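Side-chain contacts in Abbfa_003403 (PDB 4ZXH), which is a four-domain nonribosomal peptide synthetase that probably activates a building block, carries it on a phosphopantetheine arm, condenses it and releases the product: residues 1053-1058 / 1123-1128; 1117-1122 / 1147-1152; 653-658 / 736-741. One frame throughout, in Å; residues are numbered along the deposited sequence.

Contact 1 (1053-1058 / 1123-1128); sequences SIVIEL and QKMQPQ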
loop_
_atom_site.group_PDB
_atom_site.type_symbol
_atom_site.label_atom_id
_atom_site.label_comp_id
_atom_site.label_asym_id
_atom_site.label_seq_id
_atom_site.Cartn_x
_atom_site.Cartn_y
_atom_site.Cartn_z
ATOM N N SER A 1053 -5.886 -30.128 -18.478
ATOM C CA SER A 1053 -6.400 -30.951 -19.555
ATOM C C SER A 1053 -5.596 -30.670 -20.846
ATOM O O SER A 1053 -5.034 -29.582 -21.020
ATOM C CB SER A 1053 -7.899 -30.680 -19.751
ATOM O OG SER A 1053 -8.408 -31.362 -20.890
ATOM N N ILE A 1054 -5.527 -31.641 -21.748
ATOM C CA ILE A 1054 -4.862 -31.408 -23.027
ATOM C C ILE A 1054 -5.794 -30.735 -24.032
ATOM O O ILE A 1054 -5.386 -30.406 -25.144
ATOM C CB ILE A 1054 -4.310 -32.714 -23.634
ATOM C CG1 ILE A 1054 -5.433 -33.633 -24.113
ATOM C CG2 ILE A 1054 -3.396 -33.428 -22.642
ATOM C CD1 ILE A 1054 -4.909 -34.931 -24.684
ATOM N N VAL A 1055 -7.041 -30.519 -23.627
ATOM C CA VAL A 1055 -7.991 -29.736 -24.417
ATOM C C VAL A 1055 -8.163 -28.332 -23.846
ATOM O O VAL A 1055 -8.460 -28.154 -22.655
ATOM C CB VAL A 1055 -9.386 -30.394 -24.482
ATOM C CG1 VAL A 1055 -10.312 -29.539 -25.320
ATOM C CG2 VAL A 1055 -9.311 -31.809 -25.041
ATOM N N ILE A 1056 -7.965 -27.341 -24.707
ATOM C CA ILE A 1056 -8.182 -25.936 -24.363
ATOM C C ILE A 1056 -9.334 -25.433 -25.221
ATOM O O ILE A 1056 -9.317 -25.595 -26.445
ATOM C CB ILE A 1056 -6.878 -25.087 -24.574
ATOM C CG1 ILE A 1056 -7.108 -23.604 -24.326
ATOM C CG2 ILE A 1056 -6.345 -25.266 -25.946
ATOM C CD1 ILE A 1056 -7.812 -23.322 -23.034
ATOM N N GLU A 1057 -10.367 -24.876 -24.597
ATOM C CA GLU A 1057 -11.472 -24.353 -25.396
ATOM C C GLU A 1057 -11.235 -22.874 -25.702
ATOM O O GLU A 1057 -11.368 -22.035 -24.821
ATOM C CB GLU A 1057 -12.814 -24.566 -24.695
ATOM C CG GLU A 1057 -14.034 -24.157 -25.537
ATOM C CD GLU A 1057 -15.350 -24.811 -25.079
ATOM O OE1 GLU A 1057 -15.398 -26.050 -24.896
ATOM O OE2 GLU A 1057 -16.332 -24.070 -24.861
ATOM N N LEU A 1058 -10.861 -22.574 -26.950
ATOM C CA LEU A 1058 -10.558 -21.206 -27.380
ATOM C C LEU A 1058 -11.822 -20.365 -27.582
ATOM O O LEU A 1058 -11.786 -19.152 -27.490
ATOM C CB LEU A 1058 -9.747 -21.228 -28.671
ATOM C CG LEU A 1058 -8.363 -21.853 -28.499
ATOM C CD1 LEU A 1058 -7.611 -21.979 -29.812
ATOM C CD2 LEU A 1058 -7.569 -21.026 -27.542
ATOM N N GLN A 1123 -14.268 -37.574 -27.950
ATOM C CA GLN A 1123 -15.571 -38.200 -27.783
ATOM C C GLN A 1123 -16.176 -38.029 -26.372
ATOM O O GLN A 1123 -17.352 -38.315 -26.175
ATOM C CB GLN A 1123 -15.481 -39.672 -28.177
ATOM C CG GLN A 1123 -15.580 -39.827 -29.698
ATOM C CD GLN A 1123 -15.569 -41.268 -30.192
ATOM O OE1 GLN A 1123 -14.879 -42.141 -29.644
ATOM N NE2 GLN A 1123 -16.345 -41.523 -31.244
ATOM N N LYS A 1124 -15.394 -37.528 -25.417
ATOM C CA LYS A 1124 -15.923 -37.108 -24.113
ATOM C C LYS A 1124 -16.761 -35.828 -24.213
ATOM O O LYS A 1124 -17.712 -35.641 -23.458
ATOM C CB LYS A 1124 -14.790 -36.875 -23.106
ATOM C CG LYS A 1124 -14.114 -38.130 -22.613
ATOM C CD LYS A 1124 -12.913 -37.815 -21.742
ATOM C CE LYS A 1124 -13.319 -37.184 -20.421
ATOM N NZ LYS A 1124 -12.134 -37.072 -19.516
ATOM N N MET A 1125 -16.389 -34.939 -25.130
ATOM C CA MET A 1125 -17.103 -33.677 -25.318
ATOM C C MET A 1125 -18.046 -33.748 -26.519
ATOM O O MET A 1125 -19.082 -33.096 -26.522
ATOM C CB MET A 1125 -16.114 -32.507 -25.482
ATOM C CG MET A 1125 -15.291 -32.225 -24.240
ATOM S SD MET A 1125 -14.043 -30.936 -24.426
ATOM C CE MET A 1125 -14.930 -29.462 -23.918
ATOM N N GLN A 1126 -17.680 -34.539 -27.530
ATOM C CA GLN A 1126 -18.514 -34.744 -28.721
ATOM C C GLN A 1126 -18.568 -36.234 -29.113
ATOM O O GLN A 1126 -17.766 -36.709 -29.925
ATOM C CB GLN A 1126 -17.996 -33.906 -29.894
ATOM C CG GLN A 1126 -18.944 -33.828 -31.081
ATOM C CD GLN A 1126 -18.318 -33.182 -32.321
ATOM O OE1 GLN A 1126 -17.211 -32.629 -32.275
ATOM N NE2 GLN A 1126 -19.030 -33.261 -33.441
ATOM N N PRO A 1127 -19.521 -36.969 -28.530
ATOM C CA PRO A 1127 -19.686 -38.418 -28.683
ATOM C C PRO A 1127 -19.982 -38.871 -30.112
ATOM O O PRO A 1127 -19.554 -39.957 -30.508
ATOM C CB PRO A 1127 -20.884 -38.728 -27.776
ATOM C CG PRO A 1127 -20.935 -37.597 -26.806
ATOM C CD PRO A 1127 -20.502 -36.403 -27.589
ATOM N N GLN A 1128 -20.723 -38.064 -30.863
ATOM C CA GLN A 1128 -21.139 -38.453 -32.207
ATOM C C GLN A 1128 -20.763 -37.370 -33.211
ATOM O O GLN A 1128 -20.662 -36.184 -32.866
ATOM C CB GLN A 1128 -22.652 -38.731 -32.264
ATOM C CG GLN A 1128 -23.145 -39.869 -31.347
ATOM C CD GLN A 1128 -22.627 -41.251 -31.760
ATOM O OE1 GLN A 1128 -22.425 -41.520 -32.949
ATOM N NE2 GLN A 1128 -22.413 -42.131 -30.776
#

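Contact 2 (1117-1122 / 1147-1152); sequences LYIAEM and SRQLRQ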
loop_
_atom_site.group_PDB
_atom_site.type_symbol
_atom_site.label_atom_id
_atom_site.label_comp_id
_atom_site.label_asym_id
_atom_site.label_seq_id
_atom_site.Cartn_x
_atom_site.Cartn_y
_atom_site.Cartn_z
ATOM N N LEU A 1117 -5.683 -41.765 -28.923
ATOM C CA LEU A 1117 -5.727 -41.077 -27.639
ATOM C C LEU A 1117 -6.560 -39.802 -27.711
ATOM O O LEU A 1117 -7.399 -39.556 -26.837
ATOM C CB LEU A 1117 -4.317 -40.733 -27.165
ATOM C CG LEU A 1117 -4.317 -40.002 -25.824
ATOM C CD1 LEU A 1117 -4.823 -40.970 -24.773
ATOM C CD2 LEU A 1117 -2.940 -39.446 -25.461
ATOM N N TYR A 1118 -6.320 -38.998 -28.752
ATOM C CA TYR A 1118 -7.019 -37.719 -28.916
ATOM C C TYR A 1118 -8.494 -37.947 -29.227
ATOM O O TYR A 1118 -9.355 -37.256 -28.672
ATOM C CB TYR A 1118 -6.375 -36.855 -30.015
ATOM C CG TYR A 1118 -4.963 -36.410 -29.700
ATOM C CD1 TYR A 1118 -4.423 -36.566 -28.424
ATOM C CD2 TYR A 1118 -4.167 -35.833 -30.675
ATOM C CE1 TYR A 1118 -3.147 -36.173 -28.132
ATOM C CE2 TYR A 1118 -2.870 -35.421 -30.386
ATOM C CZ TYR A 1118 -2.370 -35.604 -29.119
ATOM O OH TYR A 1118 -1.082 -35.209 -28.848
ATOM N N ILE A 1119 -8.781 -38.913 -30.103
ATOM C CA ILE A 1119 -10.165 -39.261 -30.430
ATOM C C ILE A 1119 -10.983 -39.585 -29.182
ATOM O O ILE A 1119 -12.110 -39.120 -29.047
ATOM C CB ILE A 1119 -10.242 -40.447 -31.399
ATOM C CG1 ILE A 1119 -10.034 -39.959 -32.827
ATOM C CG2 ILE A 1119 -11.587 -41.109 -31.316
ATOM C CD1 ILE A 1119 -9.944 -41.071 -33.836
ATOM N N ALA A 1120 -10.416 -40.355 -28.262
ATOM C CA ALA A 1120 -11.097 -40.624 -26.997
ATOM C C ALA A 1120 -11.338 -39.326 -26.221
ATOM O O ALA A 1120 -12.422 -39.137 -25.674
ATOM C CB ALA A 1120 -10.309 -41.607 -26.155
ATOM N N GLU A 1121 -10.348 -38.431 -26.178
ATOM C CA GLU A 1121 -10.559 -37.125 -25.536
ATOM C C GLU A 1121 -11.681 -36.325 -26.217
ATOM O O GLU A 1121 -12.468 -35.664 -25.541
ATOM C CB GLU A 1121 -9.267 -36.293 -25.518
ATOM C CG GLU A 1121 -8.360 -36.551 -24.302
ATOM C CD GLU A 1121 -8.977 -36.099 -22.972
ATOM O OE1 GLU A 1121 -9.464 -34.947 -22.893
ATOM O OE2 GLU A 1121 -8.979 -36.893 -22.002
ATOM N N MET A 1122 -11.749 -36.395 -27.545
ATOM C CA MET A 1122 -12.772 -35.691 -28.307
ATOM C C MET A 1122 -14.164 -36.256 -28.006
ATOM O O MET A 1122 -15.130 -35.515 -27.816
ATOM C CB MET A 1122 -12.490 -35.783 -29.805
ATOM C CG MET A 1122 -11.212 -35.097 -30.283
ATOM S SD MET A 1122 -10.812 -35.628 -31.976
ATOM C CE MET A 1122 -12.269 -35.087 -32.873
ATOM N N SER A 1147 -9.014 -38.502 -38.940
ATOM C CA SER A 1147 -10.083 -38.759 -39.905
ATOM C C SER A 1147 -10.094 -40.208 -40.345
ATOM O O SER A 1147 -11.149 -40.827 -40.400
ATOM C CB SER A 1147 -9.942 -37.880 -41.135
ATOM O OG SER A 1147 -9.854 -36.523 -40.772
ATOM N N ARG A 1148 -8.912 -40.734 -40.661
ATOM C CA ARG A 1148 -8.766 -42.101 -41.155
ATOM C C ARG A 1148 -9.348 -43.096 -40.163
ATOM O O ARG A 1148 -9.939 -44.104 -40.566
ATOM C CB ARG A 1148 -7.288 -42.436 -41.433
ATOM C CG ARG A 1148 -7.086 -43.665 -42.336
ATOM C CD ARG A 1148 -5.635 -44.160 -42.406
ATOM N NE ARG A 1148 -5.172 -44.682 -41.121
ATOM C CZ ARG A 1148 -5.512 -45.871 -40.620
ATOM N NH1 ARG A 1148 -6.326 -46.674 -41.298
ATOM N NH2 ARG A 1148 -5.041 -46.257 -39.434
ATOM N N GLN A 1149 -9.196 -42.806 -38.872
ATOM C CA GLN A 1149 -9.697 -43.700 -37.828
ATOM C C GLN A 1149 -11.196 -43.532 -37.573
ATOM O O GLN A 1149 -11.891 -44.519 -37.341
ATOM C CB GLN A 1149 -8.927 -43.492 -36.524
ATOM C CG GLN A 1149 -7.454 -43.855 -36.596
ATOM C CD GLN A 1149 -6.824 -44.018 -35.217
ATOM O OE1 GLN A 1149 -7.523 -44.136 -34.213
ATOM N NE2 GLN A 1149 -5.496 -44.029 -35.166
ATOM N N LEU A 1150 -11.692 -42.293 -37.616
ATOM C CA LEU A 1150 -13.116 -42.020 -37.401
ATOM C C LEU A 1150 -13.979 -42.732 -38.454
ATOM O O LEU A 1150 -15.054 -43.240 -38.127
ATOM C CB LEU A 1150 -13.397 -40.512 -37.407
ATOM C CG LEU A 1150 -12.831 -39.674 -36.245
ATOM C CD1 LEU A 1150 -13.060 -38.166 -36.461
ATOM C CD2 LEU A 1150 -13.363 -40.098 -34.888
ATOM N N ARG A 1151 -13.507 -42.780 -39.701
ATOM C CA ARG A 1151 -14.109 -43.635 -40.728
ATOM C C ARG A 1151 -14.215 -45.093 -40.275
ATOM O O ARG A 1151 -15.282 -45.719 -40.362
ATOM C CB ARG A 1151 -13.295 -43.580 -42.020
ATOM C CG ARG A 1151 -13.506 -42.337 -42.848
ATOM C CD ARG A 1151 -14.734 -42.442 -43.741
ATOM N NE ARG A 1151 -14.884 -41.250 -44.576
ATOM C CZ ARG A 1151 -14.167 -40.997 -45.671
ATOM N NH1 ARG A 1151 -13.239 -41.858 -46.088
ATOM N NH2 ARG A 1151 -14.384 -39.880 -46.355
ATOM N N GLN A 1152 -13.093 -45.625 -39.797
ATOM C CA GLN A 1152 -13.031 -47.009 -39.349
ATOM C C GLN A 1152 -14.072 -47.342 -38.283
ATOM O O GLN A 1152 -14.484 -48.488 -38.165
ATOM C CB GLN A 1152 -11.630 -47.337 -38.826
ATOM C CG GLN A 1152 -10.589 -47.435 -39.923
ATOM C CD GLN A 1152 -11.041 -48.349 -41.051
ATOM O OE1 GLN A 1152 -11.472 -47.882 -42.110
ATOM N NE2 GLN A 1152 -10.964 -49.659 -40.822
#

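Contact 3 (653-658 / 736-741); sequences DRLQVT and TALCGG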
loop_
_atom_site.group_PDB
_atom_site.type_symbol
_atom_site.label_atom_id
_atom_site.label_comp_id
_atom_site.label_asym_id
_atom_site.label_seq_id
_atom_site.Cartn_x
_atom_site.Cartn_y
_atom_site.Cartn_z
ATOM N N ASP A 653 22.934 18.486 30.019
ATOM C CA ASP A 653 21.953 17.823 30.903
ATOM C C ASP A 653 21.701 16.395 30.434
ATOM O O ASP A 653 21.539 15.476 31.237
ATOM C CB ASP A 653 20.618 18.581 30.933
ATOM C CG ASP A 653 20.685 19.883 31.718
ATOM O OD1 ASP A 653 21.561 20.019 32.602
ATOM O OD2 ASP A 653 19.844 20.771 31.445
ATOM N N ARG A 654 21.683 16.237 29.114
ATOM C CA ARG A 654 21.451 14.964 28.451
ATOM C C ARG A 654 22.708 14.097 28.311
ATOM O O ARG A 654 22.624 12.868 28.335
ATOM C CB ARG A 654 20.848 15.227 27.068
ATOM C CG ARG A 654 19.508 15.936 27.142
ATOM C CD ARG A 654 19.150 16.656 25.865
ATOM N NE ARG A 654 17.745 17.049 25.883
ATOM C CZ ARG A 654 17.228 18.007 26.650
ATOM N NH1 ARG A 654 17.991 18.696 27.487
ATOM N NH2 ARG A 654 15.933 18.269 26.586
ATOM N N LEU A 655 23.865 14.736 28.160
ATOM C CA LEU A 655 25.098 14.012 27.865
ATOM C C LEU A 655 25.982 13.814 29.078
ATOM O O LEU A 655 26.782 12.880 29.108
ATOM C CB LEU A 655 25.896 14.741 26.789
ATOM C CG LEU A 655 25.242 14.780 25.416
ATOM C CD1 LEU A 655 26.144 15.512 24.466
ATOM C CD2 LEU A 655 24.966 13.366 24.940
ATOM N N GLN A 656 25.846 14.705 30.059
ATOM C CA GLN A 656 26.621 14.645 31.299
ATOM C C GLN A 656 28.109 14.484 31.008
ATOM O O GLN A 656 28.723 13.496 31.414
ATOM C CB GLN A 656 26.128 13.499 32.189
ATOM C CG GLN A 656 24.725 13.697 32.760
ATOM C CD GLN A 656 24.662 14.816 33.788
ATOM O OE1 GLN A 656 24.464 15.983 33.444
ATOM N NE2 GLN A 656 24.821 14.463 35.059
ATOM N N VAL A 657 28.670 15.450 30.283
ATOM C CA VAL A 657 30.065 15.404 29.857
ATOM C C VAL A 657 30.999 15.576 31.058
ATOM O O VAL A 657 30.740 16.378 31.956
ATOM C CB VAL A 657 30.350 16.483 28.781
ATOM C CG1 VAL A 657 31.831 16.562 28.449
ATOM C CG2 VAL A 657 29.564 16.193 27.526
ATOM N N THR A 658 32.070 14.787 31.079
ATOM C CA THR A 658 32.992 14.760 32.203
ATOM C C THR A 658 34.426 14.759 31.729
ATOM O O THR A 658 34.699 14.938 30.550
ATOM C CB THR A 658 32.812 13.516 33.056
ATOM O OG1 THR A 658 33.336 12.390 32.338
ATOM C CG2 THR A 658 31.343 13.284 33.376
ATOM N N THR A 736 27.896 6.983 23.350
ATOM C CA THR A 736 26.665 7.739 23.210
ATOM C C THR A 736 26.596 8.351 21.815
ATOM O O THR A 736 27.453 9.139 21.435
ATOM C CB THR A 736 26.551 8.842 24.266
ATOM O OG1 THR A 736 26.299 8.250 25.551
ATOM C CG2 THR A 736 25.416 9.784 23.911
ATOM N N ALA A 737 25.573 7.976 21.055
ATOM C CA ALA A 737 25.432 8.424 19.675
ATOM C C ALA A 737 24.382 9.525 19.511
ATOM O O ALA A 737 23.360 9.557 20.198
ATOM C CB ALA A 737 25.090 7.247 18.779
ATOM N N LEU A 738 24.650 10.437 18.592
ATOM C CA LEU A 738 23.676 11.444 18.242
ATOM C C LEU A 738 23.468 11.363 16.747
ATOM O O LEU A 738 24.429 11.275 15.979
ATOM C CB LEU A 738 24.131 12.844 18.651
ATOM C CG LEU A 738 24.151 13.118 20.150
ATOM C CD1 LEU A 738 25.460 12.651 20.763
ATOM C CD2 LEU A 738 23.929 14.586 20.430
ATOM N N CYS A 739 22.206 11.379 16.343
ATOM C CA CYS A 739 21.846 11.326 14.939
ATOM C C CYS A 739 20.953 12.513 14.626
ATOM O O CYS A 739 19.899 12.661 15.247
ATOM C CB CYS A 739 21.135 10.012 14.624
ATOM S SG CYS A 739 20.892 9.663 12.884
ATOM N N GLY A 740 21.372 13.363 13.690
ATOM C CA GLY A 740 20.595 14.546 13.351
ATOM C C GLY A 740 20.782 15.018 11.923
ATOM O O GLY A 740 21.614 14.479 11.199
ATOM N N GLY A 741 20.001 16.021 11.519
ATOM C CA GLY A 741 20.137 16.636 10.205
ATOM C C GLY A 741 19.128 16.136 9.188
ATOM O O GLY A 741 18.689 16.873 8.302
#

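Contact 1 (1053-1058 / 1123-1128)
The carboxylate of Glu1057 is gripped from outside the contact by two arginines while it meets Met1125 across it. OE1 pairs with Arg1094 NE and OE2 with Arg1060 NH2, both as salt bridges, an arrangement that limits rotation of the group and should favour its ionised form. Against OE1 rests the methyl end of Met1125, with CE 3.6 Å from Glu1057 OE1; this is packing on an oxygen whose polar partner is elsewhere. Met1125 reaches that place because its chain, extended through chi2, bends at chi3 (92°), turning the methyl toward the glutamate.

The same thioether serves a second neighbour two residues back along the strand. Met1125 SD lies 4.1 Å from Val1055 CG1, the two side chains sliding past each other in opposite directions. In Val1055 the touching methyl stands opposite the backbone N (chi1 -180°). Val1055 and Glu1057, two apart on the strand, thus offer the same face to one long methionine side chain, a worked example of how a single thioether can lie against an aliphatic group and a carboxylate oxygen at once. Just before the strand lies an ST turn, in which Val1055 N donates to Ser1053 OG at 3.2 Å with an N-H...O angle of 165°.

The interface is small and lies at the surface. Strand 1055-1057 is an edge strand of the thioesterase sheet and runs antiparallel to strand 1093-1096, which Met1125 also touches at Arg1094. Helix 1111-1125, whose last residue is Met1125, covers this face, whereas Ile1056 turns to Glu981 of helix 977-990.

Contact 2 (1117-1122 / 1147-1152)
Two helices of the thioesterase alpha/beta-hydrolase fold, 1111-1125 and 1138-1152, meet here through Ile1119, Gln1149 and Leu1150; the second follows strand 1131-1136 and what is probably the nucleophile elbow. Ile1119 supplies the contact from helix 1111-1125. Its CD1 makes the closest approach, 3.7 Å from Leu1150 CD2, and the stem follows, since Ile1119 CG1 is 3.9 Å from the same Leu1150 CD2. One leucine methyl is therefore flanked by a whole isoleucine branch as the two side chains pass in opposite directions.

On its other partner the same CD1 reaches the root of the glutamine, lying 3.8 Å from Gln1149 CB. Gln1149 extends beyond CG (chi2 -164°), which carries its amide past the isoleucine to the first helix. There OE1 bonds to Thr1116 OG1, while NE2 bonds to Glu1112 O and, within its own helix, to Glu1145 OE2. Three bonds should hold the amide in one rotation, and a polar group ties the helices together beside the aliphatic contact.

The pair packs against the sheet: Leu1150 and Met1122 both rest on Tyr1131 of strand 1131-1136, and Met1122 also reaches Trp1068 and Phe1070 of strand 1067-1070.

Contact 3 (653-658 / 736-741)
Apolar contact accounts for the whole meeting of Leu655 with Thr736 and Leu738. A single leucine methyl does the work: Leu655 CD2 lies 3.8 Å from Thr736 CG2 and 4.3 Å from Leu738 CD1. CD2 thus reaches two strand positions on one face, with Ala737 between them pointing away. The threonine takes part through its methyl: with OG1 turned beside the backbone N (chi1 -72°), CG2 stands opposite that nitrogen. In Leu655 the branch carbon CG also lies beside the backbone N, and chi2 near 180° sends CD1 out along the chain and leaves CD2 as the branch that meets the strand, although the bond leaving the backbone does not aim there. Leu738 also touches Val713 and Gln715 of strand 713-716.

Polar interactions lie around the contact, in the backbone of both segments. Helix 641-655 ends at Leu655; Gln656 then adopts positive phi (50°), and Asn652 OD1 accepts from Val657 N as the chain turns away. On the strand side, Thr736 and Leu738 exchange backbone bonds with Leu714, and Ala737 with Cys758 and Trp760, so strand 735-740 is held between two parallel neighbours. Its opposite face, at Ala737 and Cys739, packs on Trp721 of helix 718-725.

The site belongs to the adenylating domain, joining a helix C-terminus to a central strand of its large mixed sheet. Strand 735-740 leads into Gly740 and Gly741, which by analogy with related adenylating enzymes probably lie near the substrate pocket. As chemistry, the contact consists of methyl groups meeting, which implies dispersion and the exclusion of water from a small patch, with the polar bonding of both segments made elsewhere.

Overall arrangement
From the N terminus, contact 3 comes first, closing a loop of 77 residues within the adenylating domain and joining the end of helix 641-655 to the sheet. The chain then runs on to the thioesterase end of the protein, where contact 1 opens at strand 1055-1057. Before it closes at the end of helix 1111-1125, contact 2 opens on that same helix and closes on helix 1138-1152, so the two loops cross. They also touch, with Val1055 CG2 3.8 Å from Glu1121 OE1. The shared helix thereby links the edge strand to its helical neighbour, while contact 3 stands apart, its centre about 77 Å from that of contact 1.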